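Local coordinates for Mlr6093 protein (Mesorhizobium loti, PDB 2QJ8) that probably acts as a zinc-dependent hydrolase of the aspartoacylase family, cleaving carbon-nitrogen bonds in linear amides or ester bonds, at residues Pro36-Asn41 against Arg67-Leu72; Ala150-Ser155 against Thr307-Arg312; Thr205-Gly210 against Thr218-Gly223. One frame throughout, in Å; residues are numbered along the deposited sequence. Where two conformers were deposited one is given.

Contact 1. Residues Pro36-Asn41 against Arg67-Leu72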
loop_
_atom_site.group_PDB
_atom_site.type_symbol
_atom_site.label_atom_id
_atom_site.label_comp_id
_atom_site.label_asym_id
_atom_site.label_seq_id
_atom_site.Cartn_x
_atom_site.Cartn_y
_atom_site.Cartn_z
ATOM N N PRO A 36 19.304 4.576 15.354
ATOM C CA PRO A 36 20.131 5.709 14.908
ATOM C C PRO A 36 19.481 7.081 15.092
ATOM O O PRO A 36 18.268 7.232 14.900
ATOM C CB PRO A 36 20.367 5.425 13.423
ATOM C CG PRO A 36 20.218 3.966 13.272
ATOM C CD PRO A 36 19.081 3.628 14.250
ATOM N N VAL A 37 20.307 8.053 15.481
ATOM C CA VAL A 37 19.880 9.406 15.766
ATOM C C VAL A 37 20.863 10.378 15.101
ATOM O O VAL A 37 22.083 10.140 15.057
ATOM C CB VAL A 37 19.839 9.668 17.308
ATOM C CG1 VAL A 37 19.512 11.143 17.619
ATOM C CG2 VAL A 37 18.842 8.747 17.977
ATOM N N PHE A 38 20.310 11.440 14.548
ATOM C CA PHE A 38 21.049 12.533 13.957
ATOM C C PHE A 38 20.750 13.765 14.810
ATOM O O PHE A 38 19.610 13.939 15.255
ATOM C CB PHE A 38 20.560 12.754 12.537
ATOM C CG PHE A 38 20.868 14.111 11.971
ATOM C CD1 PHE A 38 22.031 14.334 11.263
ATOM C CD2 PHE A 38 19.942 15.159 12.093
ATOM C CE1 PHE A 38 22.285 15.573 10.700
ATOM C CE2 PHE A 38 20.195 16.394 11.548
ATOM C CZ PHE A 38 21.358 16.608 10.857
ATOM N N SER A 39 21.758 14.599 15.058
ATOM C CA SER A 39 21.523 15.869 15.736
ATOM C C SER A 39 22.384 16.974 15.090
ATOM O O SER A 39 23.554 16.749 14.798
ATOM C CB SER A 39 21.762 15.739 17.226
ATOM O OG SER A 39 21.526 16.971 17.867
ATOM N N CYS A 40 21.772 18.125 14.798
ATOM C CA CYS A 40 22.488 19.276 14.221
ATOM C C CYS A 40 22.317 20.428 15.197
ATOM O O CYS A 40 21.235 20.933 15.366
ATOM C CB CYS A 40 21.981 19.618 12.839
ATOM S SG CYS A 40 22.971 20.884 11.951
ATOM N N ASN A 41 23.398 20.779 15.873
ATOM C CA ASN A 41 23.407 21.816 16.872
ATOM C C ASN A 41 24.085 23.072 16.316
ATOM O O ASN A 41 25.296 23.085 16.180
ATOM C CB ASN A 41 24.157 21.269 18.079
ATOM C CG ASN A 41 24.199 22.221 19.254
ATOM O OD1 ASN A 41 23.840 23.388 19.169
ATOM N ND2 ASN A 41 24.649 21.705 20.372
ATOM N N ARG A 67 16.372 12.397 4.104
ATOM C CA ARG A 67 16.697 13.559 3.251
ATOM C C ARG A 67 17.052 14.801 4.074
ATOM O O ARG A 67 17.983 15.527 3.739
ATOM C CB ARG A 67 15.547 13.869 2.321
ATOM C CG ARG A 67 15.380 12.832 1.277
ATOM C CD ARG A 67 14.192 13.143 0.391
ATOM N NE ARG A 67 14.183 12.242 -0.752
ATOM C CZ ARG A 67 13.245 12.174 -1.693
ATOM N NH1 ARG A 67 12.190 12.991 -1.724
ATOM N NH2 ARG A 67 13.416 11.285 -2.657
ATOM N N LEU A 68 16.300 15.019 5.152
ATOM C CA LEU A 68 16.507 16.135 6.099
ATOM C C LEU A 68 17.857 15.998 6.767
ATOM O O LEU A 68 18.561 16.991 6.942
ATOM C CB LEU A 68 15.394 16.167 7.165
ATOM C CG LEU A 68 14.001 16.598 6.719
ATOM C CD1 LEU A 68 12.993 16.228 7.786
ATOM C CD2 LEU A 68 13.969 18.080 6.410
ATOM N N VAL A 69 18.206 14.759 7.150
ATOM C CA VAL A 69 19.526 14.434 7.707
ATOM C C VAL A 69 20.666 14.909 6.798
ATOM O O VAL A 69 21.657 15.444 7.289
ATOM C CB VAL A 69 19.670 12.923 8.037
ATOM C CG1 VAL A 69 21.132 12.551 8.284
ATOM C CG2 VAL A 69 18.823 12.570 9.247
ATOM N N LYS A 70 20.519 14.734 5.497
ATOM C CA LYS A 70 21.529 15.190 4.540
ATOM C C LYS A 70 21.485 16.686 4.168
ATOM O O LYS A 70 22.514 17.253 3.776
ATOM C CB LYS A 70 21.454 14.336 3.262
ATOM C CG LYS A 70 21.975 12.919 3.450
ATOM C CD LYS A 70 21.904 12.112 2.173
ATOM N N TRP A 71 20.310 17.313 4.287
ATOM C CA TRP A 71 20.083 18.707 3.881
ATOM C C TRP A 71 20.321 19.723 4.975
ATOM O O TRP A 71 20.826 20.802 4.697
ATOM C CB TRP A 71 18.664 18.834 3.330
ATOM C CG TRP A 71 18.154 20.190 3.015
ATOM C CD1 TRP A 71 18.472 20.958 1.940
ATOM C CD2 TRP A 71 17.136 20.896 3.722
ATOM N NE1 TRP A 71 17.741 22.120 1.954
ATOM C CE2 TRP A 71 16.916 22.111 3.041
ATOM C CE3 TRP A 71 16.411 20.636 4.877
ATOM C CZ2 TRP A 71 15.985 23.053 3.468
ATOM C CZ3 TRP A 71 15.495 21.588 5.314
ATOM C CH2 TRP A 71 15.290 22.770 4.609
ATOM N N LEU A 72 19.966 19.378 6.211
ATOM C CA LEU A 72 20.124 20.290 7.326
ATOM C C LEU A 72 21.540 20.766 7.692
ATOM O O LEU A 72 21.659 21.870 8.218
ATOM C CB LEU A 72 19.433 19.742 8.569
ATOM C CG LEU A 72 17.924 19.753 8.502
ATOM C CD1 LEU A 72 17.438 18.931 9.682
ATOM C CD2 LEU A 72 17.347 21.183 8.472
#
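Phe38 on strand 36-41 faces Val69 and Leu72 on helix 67-72 where the two segment axes pass 9.4 Å apart, running nearly the same way at 27°. The nearest backbone approach joins Phe38 CA to Val69 CA at 6.7 Å. With its CG anti to the backbone N (chi1 160°), Phe38 reaches across to the helix and lays one face of its ring under Val69. Val69 CA stands 4.1 Å from the ring centroid, only 6° off the ring normal, a CH-pi contact centred on the face. The two Val69 methyls reach toward the root of the ring: CG1 lies 3.6 Å from Phe38 CD1, and CG2 is 3.7 Å from Phe38 CB. Val69 O comes to 3.5 Å from Phe38 CE1, toward the outer end of the ring. This is helix-on-sheet packing in an alpha/beta fold, helix 60-75 covering strand 33-42 and its neighbour 79-84, whose Ile83 touches both Phe38 and Leu72. Leu72 CD1 approaches Phe38 CE2 obliquely at 4.2 Å. Further up the strand Cys40 SG comes to 4.1 Å from Leu72 O, a loose contact without a hydrogen bond. Phe38 also packs on Val17 of strand 16-24 and on Leu293 of the second subunit, which brings this buried apolar layer to the subunit interface.

Contact 2. Residues Ala150-Ser155 against Thr307-Arg312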
loop_
_atom_site.group_PDB
_atom_site.type_symbol
_atom_site.label_atom_id
_atom_site.label_comp_id
_atom_site.label_asym_id
_atom_site.label_seq_id
_atom_site.Cartn_x
_atom_site.Cartn_y
_atom_site.Cartn_z
ATOM N N ALA A 150 -4.859 12.833 1.724
ATOM C CA ALA A 150 -4.259 14.070 1.253
ATOM C C ALA A 150 -2.942 14.347 1.991
ATOM O O ALA A 150 -2.845 14.003 3.166
ATOM C CB ALA A 150 -5.221 15.223 1.510
ATOM N N PRO A 151 -1.927 14.941 1.309
ATOM C CA PRO A 151 -0.718 15.372 2.047
ATOM C C PRO A 151 -1.189 16.515 2.931
ATOM O O PRO A 151 -1.709 17.512 2.437
ATOM C CB PRO A 151 0.249 15.834 0.955
ATOM C CG PRO A 151 -0.321 15.289 -0.330
ATOM C CD PRO A 151 -1.813 15.259 -0.123
ATOM N N SER A 152 -1.032 16.334 4.237
ATOM C CA SER A 152 -1.700 17.194 5.203
ATOM C C SER A 152 -1.136 17.147 6.604
ATOM O O SER A 152 -0.198 16.430 6.874
ATOM C CB SER A 152 -3.173 16.690 5.296
ATOM O OG SER A 152 -3.245 15.319 5.659
ATOM N N ILE A 153 -1.698 18.003 7.453
ATOM C CA ILE A 153 -1.509 17.980 8.873
ATOM C C ILE A 153 -2.912 17.866 9.447
ATOM O O ILE A 153 -3.793 18.593 8.997
ATOM C CB ILE A 153 -0.836 19.265 9.389
ATOM C CG1 ILE A 153 0.662 19.239 9.042
ATOM C CG2 ILE A 153 -1.003 19.387 10.871
ATOM C CD1 ILE A 153 1.330 20.543 9.157
ATOM N N ILE A 154 -3.118 16.938 10.386
ATOM C CA ILE A 154 -4.387 16.783 11.100
ATOM C C ILE A 154 -4.170 17.392 12.477
ATOM O O ILE A 154 -3.259 16.976 13.194
ATOM C CB ILE A 154 -4.837 15.307 11.290
ATOM C CG1 ILE A 154 -5.034 14.618 9.939
ATOM C CG2 ILE A 154 -6.150 15.220 12.143
ATOM C CD1 ILE A 154 -5.422 13.161 10.069
ATOM N N SER A 155 -4.980 18.397 12.793
ATOM C CA SER A 155 -4.965 19.163 14.021
ATOM C C SER A 155 -6.145 18.714 14.869
ATOM O O SER A 155 -7.291 18.820 14.431
ATOM C CB SER A 155 -5.162 20.669 13.726
ATOM O OG SER A 155 -4.090 21.238 12.991
ATOM N N THR A 307 -15.297 17.217 0.629
ATOM C CA THR A 307 -14.096 16.820 -0.108
ATOM C C THR A 307 -13.604 15.507 0.436
ATOM O O THR A 307 -13.713 15.254 1.627
ATOM C CB THR A 307 -12.976 17.895 0.001
ATOM O OG1 THR A 307 -13.470 19.122 -0.553
ATOM C CG2 THR A 307 -11.732 17.504 -0.768
ATOM N N VAL A 308 -13.085 14.655 -0.428
ATOM C CA VAL A 308 -12.492 13.387 0.012
ATOM C C VAL A 308 -11.107 13.658 0.573
ATOM O O VAL A 308 -10.208 14.045 -0.156
ATOM C CB VAL A 308 -12.387 12.323 -1.092
ATOM C CG1 VAL A 308 -11.724 11.043 -0.518
ATOM C CG2 VAL A 308 -13.783 12.013 -1.684
ATOM N N PHE A 309 -10.960 13.462 1.877
ATOM C CA PHE A 309 -9.690 13.658 2.538
ATOM C C PHE A 309 -8.935 12.350 2.513
ATOM O O PHE A 309 -7.768 12.346 2.208
ATOM C CB PHE A 309 -9.864 14.160 3.973
ATOM C CG PHE A 309 -8.595 14.062 4.791
ATOM C CD1 PHE A 309 -7.594 15.003 4.635
ATOM C CD2 PHE A 309 -8.384 12.998 5.677
ATOM C CE1 PHE A 309 -6.436 14.917 5.364
ATOM C CE2 PHE A 309 -7.196 12.897 6.391
ATOM C CZ PHE A 309 -6.227 13.872 6.235
ATOM N N ALA A 310 -9.613 11.244 2.853
ATOM C CA ALA A 310 -9.000 9.937 2.860
ATOM C C ALA A 310 -10.012 8.889 2.440
ATOM O O ALA A 310 -11.207 9.036 2.709
ATOM C CB ALA A 310 -8.439 9.621 4.265
ATOM N N ILE A 311 -9.533 7.839 1.778
ATOM C CA ILE A 311 -10.391 6.743 1.317
ATOM C C ILE A 311 -9.569 5.458 1.250
ATOM O O ILE A 311 -8.401 5.500 0.874
ATOM C CB ILE A 311 -11.086 7.073 -0.030
ATOM C CG1 ILE A 311 -12.197 6.025 -0.315
ATOM C CG2 ILE A 311 -10.052 7.229 -1.173
ATOM C CD1 ILE A 311 -13.097 6.350 -1.419
ATOM N N ARG A 312 -10.170 4.338 1.683
ATOM C CA ARG A 312 -9.506 3.030 1.665
ATOM C C ARG A 312 -9.289 2.526 0.269
ATOM O O ARG A 312 -10.057 2.865 -0.644
ATOM C CB ARG A 312 -10.333 1.935 2.352
ATOM C CG ARG A 312 -10.314 1.929 3.829
ATOM C CD ARG A 312 -10.834 0.564 4.352
ATOM N NE ARG A 312 -11.095 0.572 5.795
ATOM C CZ ARG A 312 -10.166 0.597 6.758
ATOM N NH1 ARG A 312 -8.860 0.630 6.495
ATOM N NH2 ARG A 312 -10.561 0.620 8.028
#
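Phe309 pushes its ring from strand 307-312 toward Ala150, Ser152 and Ile154, which meet it one after another, Ser152 at its edge and the other two at a slant. Ala150 CB lies 3.9 Å from Phe309 CD1. Ser152 comes edge-on: its CB and OG lie close to the ring plane, and OG is 3.2 Å from Phe309 CE1. That is no hydrogen bond, but the oxygen faces ring hydrogens, which carry a slight positive charge, so the meeting is probably favourable. The hydroxyl itself is spent within its own segment, since Ser152 OG donates to Ala150 O at 2.8 Å, from 46° above the carbonyl plane. A chi1 of 57° puts OG between the backbone N and the carbonyl carbon, the place from which it can reach back to that oxygen and still touch the ring. Ile154 crosses the far end of Phe309, with CG1 4.0 Å from CZ and CD1 also near the tip. Beside the aromatic contacts, one backbone bond ties the segments: Ala150 N donates to Phe309 O at 3.0 Å, just beyond the antiparallel pairing of strands 147-149 and 306-312. Phe309 belongs to a classic beta bulge, in which it and Ala310 both face Ile325, and its psi of -46° departs from regular strand values, as is usual at the first position of such a bulge. Strand 322-329 runs antiparallel to 306-312, while strand 152-155 lies between strands 178-182 and 201-208, Leu180 of the former also touching the Phe309 side chain.

Contact 3. Residues Thr205-Gly210 against Thr218-Gly223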
loop_
_atom_site.group_PDB
_atom_site.type_symbol
_atom_site.label_atom_id
_atom_site.label_comp_id
_atom_site.label_asym_id
_atom_site.label_seq_id
_atom_site.Cartn_x
_atom_site.Cartn_y
_atom_site.Cartn_z
ATOM N N THR A 205 2.271 15.111 10.381
ATOM C CA THR A 205 2.086 15.177 8.928
ATOM C C THR A 205 1.611 13.783 8.527
ATOM O O THR A 205 2.129 12.801 9.027
ATOM C CB THR A 205 3.357 15.550 8.207
ATOM O OG1 THR A 205 4.329 14.561 8.484
ATOM C CG2 THR A 205 3.879 16.907 8.695
ATOM N N GLU A 206 0.640 13.699 7.628
ATOM C CA GLU A 206 0.013 12.415 7.295
ATOM C C GLU A 206 0.443 11.816 5.982
ATOM O O GLU A 206 0.342 12.467 4.943
ATOM C CB GLU A 206 -1.502 12.542 7.300
ATOM C CG GLU A 206 -2.110 12.922 8.639
ATOM C CD GLU A 206 -1.888 11.924 9.775
ATOM O OE1 GLU A 206 -1.685 10.719 9.533
ATOM O OE2 GLU A 206 -1.951 12.359 10.948
ATOM N N PHE A 207 0.885 10.555 6.070
ATOM C CA PHE A 207 1.352 9.736 4.945
ATOM C C PHE A 207 0.432 8.522 4.814
ATOM O O PHE A 207 0.269 7.767 5.782
ATOM C CB PHE A 207 2.798 9.251 5.171
ATOM C CG PHE A 207 3.841 10.363 5.182
ATOM C CD1 PHE A 207 4.079 11.112 6.326
ATOM C CD2 PHE A 207 4.603 10.644 4.045
ATOM C CE1 PHE A 207 5.038 12.116 6.329
ATOM C CE2 PHE A 207 5.576 11.650 4.061
ATOM C CZ PHE A 207 5.768 12.399 5.211
ATOM N N GLY A 208 -0.214 8.390 3.651
ATOM C CA GLY A 208 -1.094 7.251 3.329
ATOM C C GLY A 208 -0.326 6.320 2.404
ATOM O O GLY A 208 0.747 6.676 1.926
ATOM N N GLY A 209 -0.865 5.128 2.160
ATOM C CA GLY A 209 -0.228 4.154 1.269
ATOM C C GLY A 209 -0.438 4.326 -0.221
ATOM O O GLY A 209 0.087 3.531 -0.986
ATOM N N GLY A 210 -1.220 5.322 -0.641
ATOM C CA GLY A 210 -1.476 5.594 -2.071
ATOM C C GLY A 210 -0.453 6.551 -2.669
ATOM O O GLY A 210 -0.739 7.246 -3.657
ATOM N N THR A 218 7.603 15.107 -3.069
ATOM C CA THR A 218 8.210 16.432 -3.207
ATOM C C THR A 218 7.250 17.447 -2.513
ATOM O O THR A 218 7.695 18.462 -1.974
ATOM C CB THR A 218 8.556 16.810 -4.688
ATOM O OG1 THR A 218 7.379 17.225 -5.384
ATOM C CG2 THR A 218 9.245 15.627 -5.414
ATOM N N ILE A 219 5.946 17.146 -2.491
ATOM C CA ILE A 219 4.969 17.968 -1.761
ATOM C C ILE A 219 5.337 18.018 -0.268
ATOM O O ILE A 219 5.416 19.112 0.326
ATOM C CB ILE A 219 3.527 17.423 -1.925
ATOM C CG1 ILE A 219 3.056 17.531 -3.377
ATOM C CG2 ILE A 219 2.528 18.146 -0.973
ATOM C CD1 ILE A 219 3.041 18.944 -3.941
ATOM N N TYR A 220 5.592 16.841 0.304
ATOM C CA TYR A 220 5.991 16.698 1.710
ATOM C C TYR A 220 7.297 17.377 2.023
ATOM O O TYR A 220 7.413 18.015 3.080
ATOM C CB TYR A 220 6.100 15.241 2.103
ATOM C CG TYR A 220 4.767 14.547 2.261
ATOM C CD1 TYR A 220 4.009 14.728 3.433
ATOM C CD2 TYR A 220 4.274 13.686 1.265
ATOM C CE1 TYR A 220 2.801 14.095 3.614
ATOM C CE2 TYR A 220 3.056 13.024 1.437
ATOM C CZ TYR A 220 2.324 13.232 2.623
ATOM O OH TYR A 220 1.116 12.587 2.817
ATOM N N GLU A 221 8.284 17.213 1.130
ATOM C CA GLU A 221 9.573 17.915 1.229
ATOM C C GLU A 221 9.418 19.413 1.315
ATOM O O GLU A 221 10.046 20.050 2.160
ATOM C CB GLU A 221 10.447 17.695 -0.009
ATOM C CG GLU A 221 11.469 16.637 0.072
ATOM C CD GLU A 221 12.330 16.572 -1.207
ATOM O OE1 GLU A 221 12.149 17.361 -2.160
ATOM O OE2 GLU A 221 13.215 15.722 -1.261
ATOM N N ALA A 222 8.645 19.974 0.380
ATOM C CA ALA A 222 8.426 21.421 0.328
ATOM C C ALA A 222 7.653 21.890 1.573
ATOM O O ALA A 222 7.941 22.968 2.111
ATOM C CB ALA A 222 7.688 21.822 -0.959
ATOM N N GLY A 223 6.681 21.074 1.991
ATOM C CA GLY A 223 5.868 21.302 3.158
ATOM C C GLY A 223 6.699 21.386 4.414
ATOM O O GLY A 223 6.587 22.339 5.166
HETATM O O HOH W 1 -0.337 10.331 1.592
#
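Aromatic stacking joins Phe207 and Tyr220, two rings that meet between strand 205-208 and helix 218-223, segments whose axes run nearly antiparallel, 10.8 Å apart. The ring planes are turned by 16° and their centroids lie 3.9 Å apart, a face-to-face stack with the rings slipped over one another. Phe207 CE2 sits above the middle of the tyrosine ring, Tyr220 CE1 above the middle of the phenylalanine ring, and the shortest approach is Phe207 CZ to Tyr220 CD1 at 3.4 Å. In both residues CG stands anti to the carbonyl carbon (chi1 -66° in Phe207, -74° in Tyr220), a matching turn that brings the rings in from opposing sides to overlap. Strand 201-208 and the helix 218-230 that follows it lie in the catalytic domain of the aspartoacylase family; Leu64 of helix 60-75 packs against both rings, and Pro151 touches Tyr220.

The polar link runs through a water: Gly208 N donates to it at 2.8 Å, and the same water is hydrogen-bonded to Tyr220 OH at 2.9 Å, linking the phenol to the backbone at Gly208. The edge of the tyrosine ring faces Glu206 O, but the phenol oxygen is modelled too close to that carbonyl for any bond to be read from it. Glu206 starts away from the helix, and its OE1 is hydrogen-bonded to His141. Were Phe207 an alanine, Tyr220 would probably lose the face it stacks on and be freer to turn.

Stacking probably fixes the tilt of the tyrosine, and the water adds a polar link, though the position of the phenol oxygen is doubtful.

In the fold
Contacts 1 and 2 are buried and contact 3 only partly, although contact 1 lies furthest from the chain's centre, where the second subunit helps cover it. Contacts 1 and 3 both set a helix against a strand, the first by apolar packing without hydrogen bonds, the third by an aromatic stack and a water bridge; contact 2 joins a strand to a loop and the strand after it through one backbone bond and a phenylalanine ring. The salt bridge of Arg67 with Glu221 connects the helices of contacts 1 and 3. Contacts 2 and 3 lie on neighbouring strands, 152-155 and 201-208, with Ser152 O probably accepting from Glu206 N, whereas contacts 1 and 2 stay about 13 Å apart at their nearest atoms.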